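Local atomic coordinates of methylmalonyl-CoA carboxyltransferase 12S subunit (Propionibacterium freudenreichii, PDB entry 1ON3), a protein that catalyses transfer of the carboxyl group of methylmalonyl-CoA to the biotin of the 1.3S subunit and, as a hexamer, forms the core of transcarboxylase. Residues N267-V272 with V300-Y305; L252-Q257 with F320-G325; T404-K409 with P432-A437; A427-P432 with D488-A493. All coordinates share one frame; numbering follows the deposited sequence.

Contact 1 of 4, residues N267-V272 with V300-Y305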
# COMPACT_ATOMS: atom_id res chain seq x y z
N ASN E 267 16.89 -1.29 32.67
CA ASN E 267 16.81 -1.13 34.13
C ASN E 267 15.58 -0.35 34.58
O ASN E 267 15.70 0.68 35.23
CB ASN E 267 18.05 -0.40 34.64
CG ASN E 267 19.33 -1.20 34.44
OD1 ASN E 267 20.42 -0.64 34.38
ND2 ASN E 267 19.19 -2.52 34.35
N PRO E 268 14.38 -0.85 34.27
CA PRO E 268 13.13 -0.18 34.63
C PRO E 268 12.90 0.05 36.11
O PRO E 268 13.08 -0.86 36.93
CB PRO E 268 12.06 -1.10 34.04
CG PRO E 268 12.78 -1.88 32.97
CD PRO E 268 14.11 -2.13 33.59
N ASN E 269 12.53 1.27 36.46
CA ASN E 269 12.21 1.61 37.84
C ASN E 269 10.70 1.83 37.75
O ASN E 269 10.24 2.74 37.06
CB ASN E 269 12.91 2.90 38.26
CG ASN E 269 12.72 3.21 39.73
OD1 ASN E 269 11.60 3.30 40.22
ND2 ASN E 269 13.83 3.38 40.45
N ASN E 270 9.92 0.99 38.42
CA ASN E 270 8.47 1.13 38.33
C ASN E 270 7.81 1.86 39.48
O ASN E 270 6.59 1.98 39.52
CB ASN E 270 7.82 -0.24 38.13
CG ASN E 270 8.30 -0.92 36.86
OD1 ASN E 270 8.14 -0.39 35.76
ND2 ASN E 270 8.89 -2.10 37.01
N ASP E 271 8.60 2.36 40.42
CA ASP E 271 8.00 3.09 41.52
C ASP E 271 7.63 4.50 41.05
O ASP E 271 8.47 5.21 40.49
CB ASP E 271 8.95 3.20 42.71
CG ASP E 271 8.32 3.96 43.87
OD1 ASP E 271 7.29 3.48 44.39
OD2 ASP E 271 8.84 5.03 44.25
N VAL E 272 6.39 4.89 41.28
CA VAL E 272 5.92 6.21 40.89
C VAL E 272 5.29 6.92 42.09
O VAL E 272 4.46 7.81 41.93
CB VAL E 272 4.91 6.13 39.72
CG1 VAL E 272 5.62 5.70 38.45
CG2 VAL E 272 3.79 5.15 40.05
N VAL E 300 12.62 11.22 36.57
CA VAL E 300 13.09 10.15 35.69
C VAL E 300 13.72 9.02 36.49
O VAL E 300 14.19 9.23 37.62
CB VAL E 300 14.12 10.68 34.64
CG1 VAL E 300 13.52 11.83 33.87
CG2 VAL E 300 15.41 11.13 35.32
N ASP E 301 13.73 7.82 35.91
CA ASP E 301 14.29 6.64 36.57
C ASP E 301 15.68 6.85 37.13
O ASP E 301 16.59 7.25 36.42
CB ASP E 301 14.35 5.44 35.61
CG ASP E 301 13.00 4.81 35.34
OD1 ASP E 301 12.98 3.73 34.70
OD2 ASP E 301 11.96 5.37 35.76
N TRP E 302 15.85 6.58 38.42
CA TRP E 302 17.15 6.71 39.07
C TRP E 302 17.79 8.10 39.00
O TRP E 302 18.96 8.26 39.36
CB TRP E 302 18.13 5.70 38.45
CG TRP E 302 17.51 4.39 38.09
CD1 TRP E 302 17.26 3.92 36.84
CD2 TRP E 302 17.08 3.38 39.00
NE1 TRP E 302 16.69 2.67 36.91
CE2 TRP E 302 16.57 2.31 38.22
CE3 TRP E 302 17.07 3.27 40.40
CZ2 TRP E 302 16.05 1.15 38.80
CZ3 TRP E 302 16.55 2.10 40.97
CH2 TRP E 302 16.06 1.06 40.17
N GLY E 303 17.03 9.10 38.56
CA GLY E 303 17.57 10.45 38.44
C GLY E 303 18.59 10.53 37.31
O GLY E 303 19.33 11.52 37.17
N ASP E 304 18.62 9.49 36.48
CA ASP E 304 19.57 9.40 35.38
C ASP E 304 19.11 10.07 34.08
O ASP E 304 17.98 9.89 33.64
CB ASP E 304 19.90 7.93 35.11
CG ASP E 304 20.93 7.74 34.02
OD1 ASP E 304 20.58 7.21 32.95
OD2 ASP E 304 22.09 8.13 34.22
N TYR E 305 20.00 10.85 33.48
CA TYR E 305 19.69 11.49 32.21
C TYR E 305 20.98 11.81 31.49
O TYR E 305 22.03 12.00 32.11
CB TYR E 305 18.81 12.75 32.40
CG TYR E 305 19.41 13.87 33.23
CD1 TYR E 305 19.21 13.93 34.61
CD2 TYR E 305 20.19 14.87 32.64
CE1 TYR E 305 19.78 14.96 35.38
CE2 TYR E 305 20.76 15.90 33.40
CZ TYR E 305 20.55 15.94 34.77
OH TYR E 305 21.12 16.95 35.51
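Trp302 lays one face of its indole against the side chain of Asn269 and turns its N-H edge to the backbone of Asn267. At the edge, NE1 of Trp302 donates to O of Asn267 over 2.8 Å, with the acceptor practically in the ring plane. Over the face, CB of Asn269 makes a CH-pi contact, 4.0 Å from the centroid of the six-membered ring. The amide of Asn269 stands steeply to the indole, at 66°, and holds ND2 above the face, offset toward the rim, 3.1 Å from CZ3 of Trp302. With CG anti to the backbone N (chi1 -174°), the amide is carried across the ring while its other end serves its own chain: OD1 of Asn269 accepts from N of Asp271, an Asx turn. The whole is a surface meeting of two loops, one following helix 241-253 and the other leading into strand 305-308. Beneath it lies the buried Asp301, whose OD1 receives N of Asn269 at 3.1 Å from above the carboxylate plane. That same oxygen also accepts from N of Gly325, whereas OD2 of Asp301 pairs with Arg496 of helix 495-505 and takes the N-H of Asn324.

Contact 2 of 4, residues L252-Q257 with F320-G325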
# COMPACT_ATOMS: atom_id res chain seq x y z
N LEU E 252 23.79 5.43 22.65
CA LEU E 252 23.17 4.33 21.91
C LEU E 252 22.13 3.57 22.73
O LEU E 252 21.12 3.12 22.18
CB LEU E 252 24.24 3.35 21.40
CG LEU E 252 23.76 2.20 20.52
CD1 LEU E 252 23.14 2.71 19.23
CD2 LEU E 252 24.96 1.31 20.20
N SER E 253 22.37 3.44 24.03
CA SER E 253 21.45 2.70 24.90
C SER E 253 20.02 3.24 24.93
O SER E 253 19.10 2.51 25.26
CB SER E 253 21.99 2.62 26.34
OG SER E 253 21.87 3.85 27.05
N PHE E 254 19.84 4.52 24.57
CA PHE E 254 18.50 5.12 24.55
C PHE E 254 17.81 4.94 23.20
O PHE E 254 16.62 5.21 23.06
CB PHE E 254 18.55 6.64 24.82
CG PHE E 254 18.93 7.01 26.23
CD1 PHE E 254 20.25 7.34 26.54
CD2 PHE E 254 17.98 7.01 27.24
CE1 PHE E 254 20.62 7.67 27.85
CE2 PHE E 254 18.32 7.34 28.54
CZ PHE E 254 19.65 7.67 28.86
N LEU E 255 18.57 4.47 22.22
CA LEU E 255 18.04 4.35 20.86
C LEU E 255 17.68 2.98 20.34
O LEU E 255 18.28 1.97 20.69
CB LEU E 255 19.04 4.98 19.87
CG LEU E 255 19.71 6.29 20.30
CD1 LEU E 255 20.76 6.74 19.26
CD2 LEU E 255 18.64 7.36 20.48
N PRO E 256 16.68 2.93 19.46
CA PRO E 256 16.25 1.67 18.86
C PRO E 256 17.28 1.33 17.77
O PRO E 256 18.14 2.16 17.45
CB PRO E 256 14.91 2.04 18.25
CG PRO E 256 15.13 3.48 17.82
CD PRO E 256 15.82 4.05 19.02
N GLN E 257 17.22 0.11 17.24
CA GLN E 257 18.13 -0.30 16.18
C GLN E 257 17.84 0.47 14.89
O GLN E 257 18.77 0.82 14.15
CB GLN E 257 17.96 -1.79 15.90
CG GLN E 257 18.54 -2.69 16.95
CD GLN E 257 20.05 -2.56 17.02
OE1 GLN E 257 20.58 -1.76 17.79
NE2 GLN E 257 20.75 -3.35 16.20
N PHE E 320 18.05 12.91 27.22
CA PHE E 320 17.45 11.59 27.11
C PHE E 320 17.35 11.04 28.53
O PHE E 320 18.25 11.25 29.36
CB PHE E 320 18.33 10.65 26.28
CG PHE E 320 18.25 10.87 24.80
CD1 PHE E 320 19.39 11.20 24.07
CD2 PHE E 320 17.04 10.72 24.13
CE1 PHE E 320 19.32 11.36 22.68
CE2 PHE E 320 16.97 10.88 22.74
CZ PHE E 320 18.10 11.20 22.02
N ALA E 321 16.27 10.32 28.82
CA ALA E 321 16.09 9.73 30.13
C ALA E 321 15.15 8.57 29.97
O ALA E 321 14.78 8.20 28.85
CB ALA E 321 15.51 10.74 31.09
N ARG E 322 14.74 8.00 31.09
CA ARG E 322 13.81 6.89 31.04
C ARG E 322 12.75 7.00 32.11
O ARG E 322 12.98 7.52 33.21
CB ARG E 322 14.56 5.56 31.19
CG ARG E 322 15.34 5.15 29.94
CD ARG E 322 16.06 3.83 30.16
NE ARG E 322 16.95 3.52 29.05
CZ ARG E 322 18.26 3.75 29.04
NH1 ARG E 322 18.86 4.30 30.09
NH2 ARG E 322 18.97 3.43 27.97
N VAL E 323 11.55 6.54 31.77
CA VAL E 323 10.46 6.50 32.72
C VAL E 323 9.96 5.07 32.66
O VAL E 323 9.52 4.61 31.60
CB VAL E 323 9.32 7.49 32.36
CG1 VAL E 323 8.19 7.35 33.39
CG2 VAL E 323 9.86 8.93 32.39
N ASN E 324 10.05 4.36 33.77
CA ASN E 324 9.64 2.96 33.82
C ASN E 324 10.41 2.16 32.76
O ASN E 324 9.87 1.27 32.11
CB ASN E 324 8.14 2.83 33.58
CG ASN E 324 7.30 3.51 34.67
OD1 ASN E 324 6.17 3.90 34.42
ND2 ASN E 324 7.85 3.62 35.87
N GLY E 325 11.69 2.51 32.59
CA GLY E 325 12.54 1.82 31.63
C GLY E 325 12.43 2.24 30.18
O GLY E 325 13.25 1.82 29.35
O HOH W 1 21.75 4.04 29.86
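NH2 of Arg322 reaches two oxygens of one residue: it donates to OG of Ser253 at 3.1 Å, nearly within the guanidinium plane, and makes a weak, bent bond to O of Ser253 at 2.9 Å. A water joins the same pair by a second route, donating to OG of Ser253 and accepting from NH1 of Arg322. OG of Ser253 is also hydrogen-bonded to O of Lys250, three residues earlier, which helps to fix the hydroxyl.

The flat guanidinium then lies on the ring of Phe254, their planes 12° apart, with CZ of Arg322 4.0 Å from the ring centroid in a cation-pi stack. An extended chain from CG to NE (chi2 179°, chi3 -172°) carries the group here from strand 316-323, the second strand of the seven-stranded C-terminal sheet, tying it to the chain that leaves helix 241-253. On the opposite face, CB of Phe320 sits almost over the ring centre, 3.7 Å from CG of Phe254. The two phenyl rings are near parallel but slid apart and barely overlap. Beyond them, CD2 of Leu255 meets CZ of Phe320, and both residues pack on Phe356 of helix 344-359.

Edge and face of the guanidinium thus have different partners: in-plane donors engage oxygens and water, while the pi system of Phe254 probably helps to stabilise the charge in this largely buried setting.

Contact 3 of 4, residues T404-K409 with P432-A437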
# COMPACT_ATOMS: atom_id res chain seq x y z
N THR E 404 3.11 17.00 28.14
CA THR E 404 3.58 18.29 28.60
C THR E 404 3.12 18.66 30.02
O THR E 404 1.94 18.56 30.35
CB THR E 404 3.11 19.38 27.60
OG1 THR E 404 3.77 19.17 26.34
CG2 THR E 404 3.42 20.78 28.12
N VAL E 405 4.06 19.09 30.84
CA VAL E 405 3.78 19.49 32.21
C VAL E 405 4.15 20.97 32.34
O VAL E 405 5.30 21.36 32.10
CB VAL E 405 4.61 18.65 33.22
CG1 VAL E 405 4.29 19.09 34.65
CG2 VAL E 405 4.27 17.16 33.06
N VAL E 406 3.17 21.79 32.69
CA VAL E 406 3.43 23.22 32.85
C VAL E 406 3.76 23.51 34.31
O VAL E 406 2.89 23.42 35.18
CB VAL E 406 2.21 24.07 32.42
CG1 VAL E 406 2.54 25.55 32.57
CG2 VAL E 406 1.84 23.73 30.98
N LEU E 407 5.02 23.88 34.56
CA LEU E 407 5.51 24.17 35.91
C LEU E 407 5.15 25.57 36.37
O LEU E 407 4.71 25.76 37.51
CB LEU E 407 7.04 24.03 35.97
CG LEU E 407 7.67 22.74 35.43
CD1 LEU E 407 9.18 22.79 35.64
CD2 LEU E 407 7.09 21.52 36.13
N ARG E 408 5.35 26.56 35.51
CA ARG E 408 5.06 27.93 35.92
C ARG E 408 4.66 28.81 34.75
O ARG E 408 3.56 28.66 34.21
CB ARG E 408 6.28 28.49 36.67
CG ARG E 408 6.00 29.68 37.56
CD ARG E 408 7.12 29.88 38.60
NE ARG E 408 8.44 30.09 37.99
CZ ARG E 408 9.51 30.51 38.65
NH1 ARG E 408 9.42 30.78 39.96
NH2 ARG E 408 10.66 30.71 38.01
N LYS E 409 5.53 29.73 34.34
CA LYS E 409 5.22 30.62 33.23
C LYS E 409 5.00 29.85 31.92
O LYS E 409 5.74 28.90 31.62
CB LYS E 409 6.34 31.63 33.00
CG LYS E 409 6.60 32.61 34.13
CD LYS E 409 5.40 33.51 34.38
CE LYS E 409 5.76 34.67 35.32
NZ LYS E 409 6.37 34.19 36.60
N PRO E 432 0.12 23.71 40.31
CA PRO E 432 -0.72 24.80 40.82
C PRO E 432 -0.10 26.16 40.55
O PRO E 432 -0.75 27.19 40.71
CB PRO E 432 -0.81 24.49 42.32
CG PRO E 432 -0.64 23.00 42.39
CD PRO E 432 0.50 22.79 41.40
N SER E 433 1.17 26.17 40.18
CA SER E 433 1.89 27.41 39.89
C SER E 433 1.87 27.75 38.40
O SER E 433 2.45 28.76 37.96
CB SER E 433 3.34 27.26 40.36
OG SER E 433 3.83 25.96 40.06
N ALA E 434 1.20 26.91 37.62
CA ALA E 434 1.13 27.12 36.18
C ALA E 434 0.47 28.45 35.84
O ALA E 434 -0.57 28.81 36.40
CB ALA E 434 0.37 25.99 35.52
N GLU E 435 1.07 29.16 34.90
CA GLU E 435 0.54 30.43 34.49
C GLU E 435 0.48 30.53 32.96
O GLU E 435 1.25 31.27 32.36
CB GLU E 435 1.39 31.55 35.07
CG GLU E 435 0.74 32.91 35.01
CD GLU E 435 1.57 33.98 35.69
OE1 GLU E 435 1.08 35.12 35.80
OE2 GLU E 435 2.72 33.69 36.11
N ILE E 436 -0.42 29.76 32.36
CA ILE E 436 -0.63 29.76 30.91
C ILE E 436 -1.38 31.05 30.60
O ILE E 436 -2.45 31.30 31.15
CB ILE E 436 -1.50 28.56 30.49
CG1 ILE E 436 -0.73 27.26 30.78
CG2 ILE E 436 -1.89 28.67 29.01
CD1 ILE E 436 -1.58 26.04 30.81
N ALA E 437 -0.83 31.88 29.72
CA ALA E 437 -1.47 33.15 29.40
C ALA E 437 -1.06 33.68 28.03
O ALA E 437 0.03 33.40 27.55
CB ALA E 437 -1.10 34.18 30.48
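Val406 packs against Ala434 and Ile436 where the chain passes from the large mixed sheet into a small parallel sheet of two strands, 409-411 and 435-437, which lead directly to Gly412, Gly413, Val438 and Met439 of a methylmalonyl-CoA pocket. The close part is apolar and backbone-rich. CG1 of Val406, anti to the backbone N (chi1 -178°), lies 3.7 Å from CB of Ala434, and the valine's CG1 and CG2 meet CG1 and CD1 of Ile436, respectively, the side chains crossing at about a right angle. OG of Ser433 donates to O of Leu407 over 2.7 Å, in line with the carbonyl bond. The chain turns its corner at Arg408, whose O receives N of Glu435 at 2.6 Å from well above the carbonyl plane. The Arg408 guanidinium is held by Asp369 and the carbonyls of Pro283 and Lys288.

The looser, partly exposed side belongs to Lys409 and Glu435, which lie side by side. Their salt bridge is long, and OE1 of Glu435 makes weak hydrogen bonds to Tyr411 and Gln471. The lysine chain bends at chi2 and chi4, bringing its methylenes alongside the carboxylate: CD of Lys409 is 3.2 Å from OE2 of Glu435, whereas NZ stands 3.7 Å from that oxygen.

Contact 4 of 4, residues A427-P432 with D488-A493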
# COMPACT_ATOMS: atom_id res chain seq x y z
N ALA E 427 -1.23 14.55 26.39
CA ALA E 427 -1.63 14.78 27.77
C ALA E 427 -0.93 16.04 28.26
O ALA E 427 0.27 16.22 28.02
CB ALA E 427 -1.25 13.59 28.66
N VAL E 428 -1.67 16.92 28.93
CA VAL E 428 -1.08 18.14 29.45
C VAL E 428 -1.48 18.33 30.91
O VAL E 428 -2.66 18.22 31.25
CB VAL E 428 -1.53 19.37 28.64
CG1 VAL E 428 -0.83 20.60 29.15
CG2 VAL E 428 -1.23 19.18 27.14
N TYR E 429 -0.50 18.59 31.78
CA TYR E 429 -0.82 18.80 33.19
C TYR E 429 -0.29 20.14 33.66
O TYR E 429 0.78 20.58 33.22
CB TYR E 429 -0.21 17.71 34.07
CG TYR E 429 -0.57 16.32 33.63
CD1 TYR E 429 0.32 15.58 32.86
CD2 TYR E 429 -1.82 15.78 33.92
CE1 TYR E 429 -0.04 14.33 32.36
CE2 TYR E 429 -2.19 14.51 33.42
CZ TYR E 429 -1.28 13.80 32.64
OH TYR E 429 -1.62 12.58 32.09
N ALA E 430 -1.03 20.77 34.56
CA ALA E 430 -0.62 22.05 35.11
C ALA E 430 -0.31 21.91 36.61
O ALA E 430 -1.09 21.29 37.34
CB ALA E 430 -1.72 23.09 34.91
N TRP E 431 0.82 22.45 37.04
CA TRP E 431 1.15 22.44 38.46
C TRP E 431 0.29 23.58 38.97
O TRP E 431 -0.24 24.35 38.17
CB TRP E 431 2.62 22.76 38.69
CG TRP E 431 3.53 21.56 38.62
CD1 TRP E 431 3.27 20.36 38.02
CD2 TRP E 431 4.84 21.46 39.18
NE1 TRP E 431 4.35 19.51 38.17
CE2 TRP E 431 5.33 20.16 38.88
CE3 TRP E 431 5.66 22.34 39.90
CZ2 TRP E 431 6.59 19.73 39.28
CZ3 TRP E 431 6.92 21.90 40.30
CH2 TRP E 431 7.37 20.60 39.98
N PRO E 432 0.12 23.71 40.31
CA PRO E 432 -0.72 24.80 40.82
C PRO E 432 -0.10 26.16 40.55
O PRO E 432 -0.75 27.19 40.71
CB PRO E 432 -0.81 24.49 42.32
CG PRO E 432 -0.64 23.00 42.39
CD PRO E 432 0.50 22.79 41.40
N ASP E 488 -5.66 18.17 33.70
CA ASP E 488 -5.92 18.29 35.13
C ASP E 488 -4.90 19.23 35.77
O ASP E 488 -3.88 19.56 35.15
CB ASP E 488 -5.75 16.88 35.72
CG ASP E 488 -6.24 16.77 37.16
OD1 ASP E 488 -5.93 15.74 37.79
OD2 ASP E 488 -6.93 17.68 37.65
N VAL E 489 -5.19 19.69 36.99
CA VAL E 489 -4.25 20.53 37.74
C VAL E 489 -3.75 19.51 38.76
O VAL E 489 -4.54 18.85 39.42
CB VAL E 489 -4.96 21.70 38.46
CG1 VAL E 489 -3.94 22.55 39.22
CG2 VAL E 489 -5.69 22.56 37.43
N ILE E 490 -2.43 19.38 38.88
CA ILE E 490 -1.87 18.37 39.76
C ILE E 490 -0.98 18.84 40.90
O ILE E 490 -0.43 19.92 40.87
CB ILE E 490 -1.02 17.35 38.94
CG1 ILE E 490 0.21 18.05 38.33
CG2 ILE E 490 -1.86 16.73 37.84
CD1 ILE E 490 1.20 17.10 37.64
N ASP E 491 -0.86 17.97 41.90
CA ASP E 491 0.01 18.20 43.03
C ASP E 491 1.38 17.92 42.40
O ASP E 491 1.59 16.84 41.81
CB ASP E 491 -0.32 17.18 44.13
CG ASP E 491 0.66 17.19 45.29
OD1 ASP E 491 0.35 16.52 46.30
OD2 ASP E 491 1.72 17.84 45.22
N PRO E 492 2.32 18.88 42.48
CA PRO E 492 3.65 18.68 41.90
C PRO E 492 4.26 17.35 42.31
O PRO E 492 5.02 16.73 41.56
CB PRO E 492 4.44 19.87 42.43
CG PRO E 492 3.39 20.94 42.55
CD PRO E 492 2.20 20.20 43.12
N ALA E 493 3.92 16.90 43.52
CA ALA E 493 4.46 15.64 44.04
C ALA E 493 4.10 14.41 43.21
O ALA E 493 4.80 13.41 43.28
CB ALA E 493 3.99 15.44 45.50
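Pro492 sets its CB almost centrally over the six-membered ring of Trp431, 3.5 Å from the centroid and 6° off the ring normal, a CH-pi contact over the face. Its CD also meets CD of Pro432, 3.5 Å away. Ile490 fills the angle between the aromatic residues: CD1 touches CB of Tyr429 at 3.9 Å, and CG1 approaches CD1 of Trp431 at 3.8 Å. Its chi1 of 65° puts CG1 between the backbone N and the carbonyl carbon, turned towards the indole, while CG2 reaches CD2 of the Tyr429 ring.

Behind these side chains two backbone bonds set the register. N of Ala430 donates to O of Asp488 at 3.2 Å, and O of Ala430 accepts from N of Ile490 at 2.8 Å. The pair brackets Val489, the partner of Ala430 in a parallel bridge. Past the strand, OD2 of Asp491 accepts from N of Ala493 in an Asx turn where the chain enters a 3-10 segment, and OD1 of Asp491 pairs with Arg279.

Further out, a second subunit covers this edge: its Arg23 forms a salt bridge with Asp488 and bonds O of Val489, and its Arg15 reaches O of Pro432. A short, weakly bonded strand, 488-489 is an outermost strand of the C-terminal sheet within the chain; it and 427-430 are parallel neighbours joined by a largely helical connection, consistent with the beta-alpha-beta crossovers of the ClpP/crotonase-like fold.

Along the chain, contact 1 is nested inside the loop closed by contact 2; contacts 3 and 4 follow, with their segments alternating and Pro432 in common. Contacts 1 and 2 have centres 11 Å apart and touch through Asn269 with Asn324. Contacts 3 and 4, 8 Å apart between centres, are joined by backbone bonds of Tyr429 to Thr404 and Val406. Contacts 2, 3 and 4 all reach the C-terminal seven-stranded sheet, contact 2 towards one margin and contact 4 at the other, some 25 Å away between centres. Contacts 3 and 4 both also meet a second subunit, tying this margin to the hexamer.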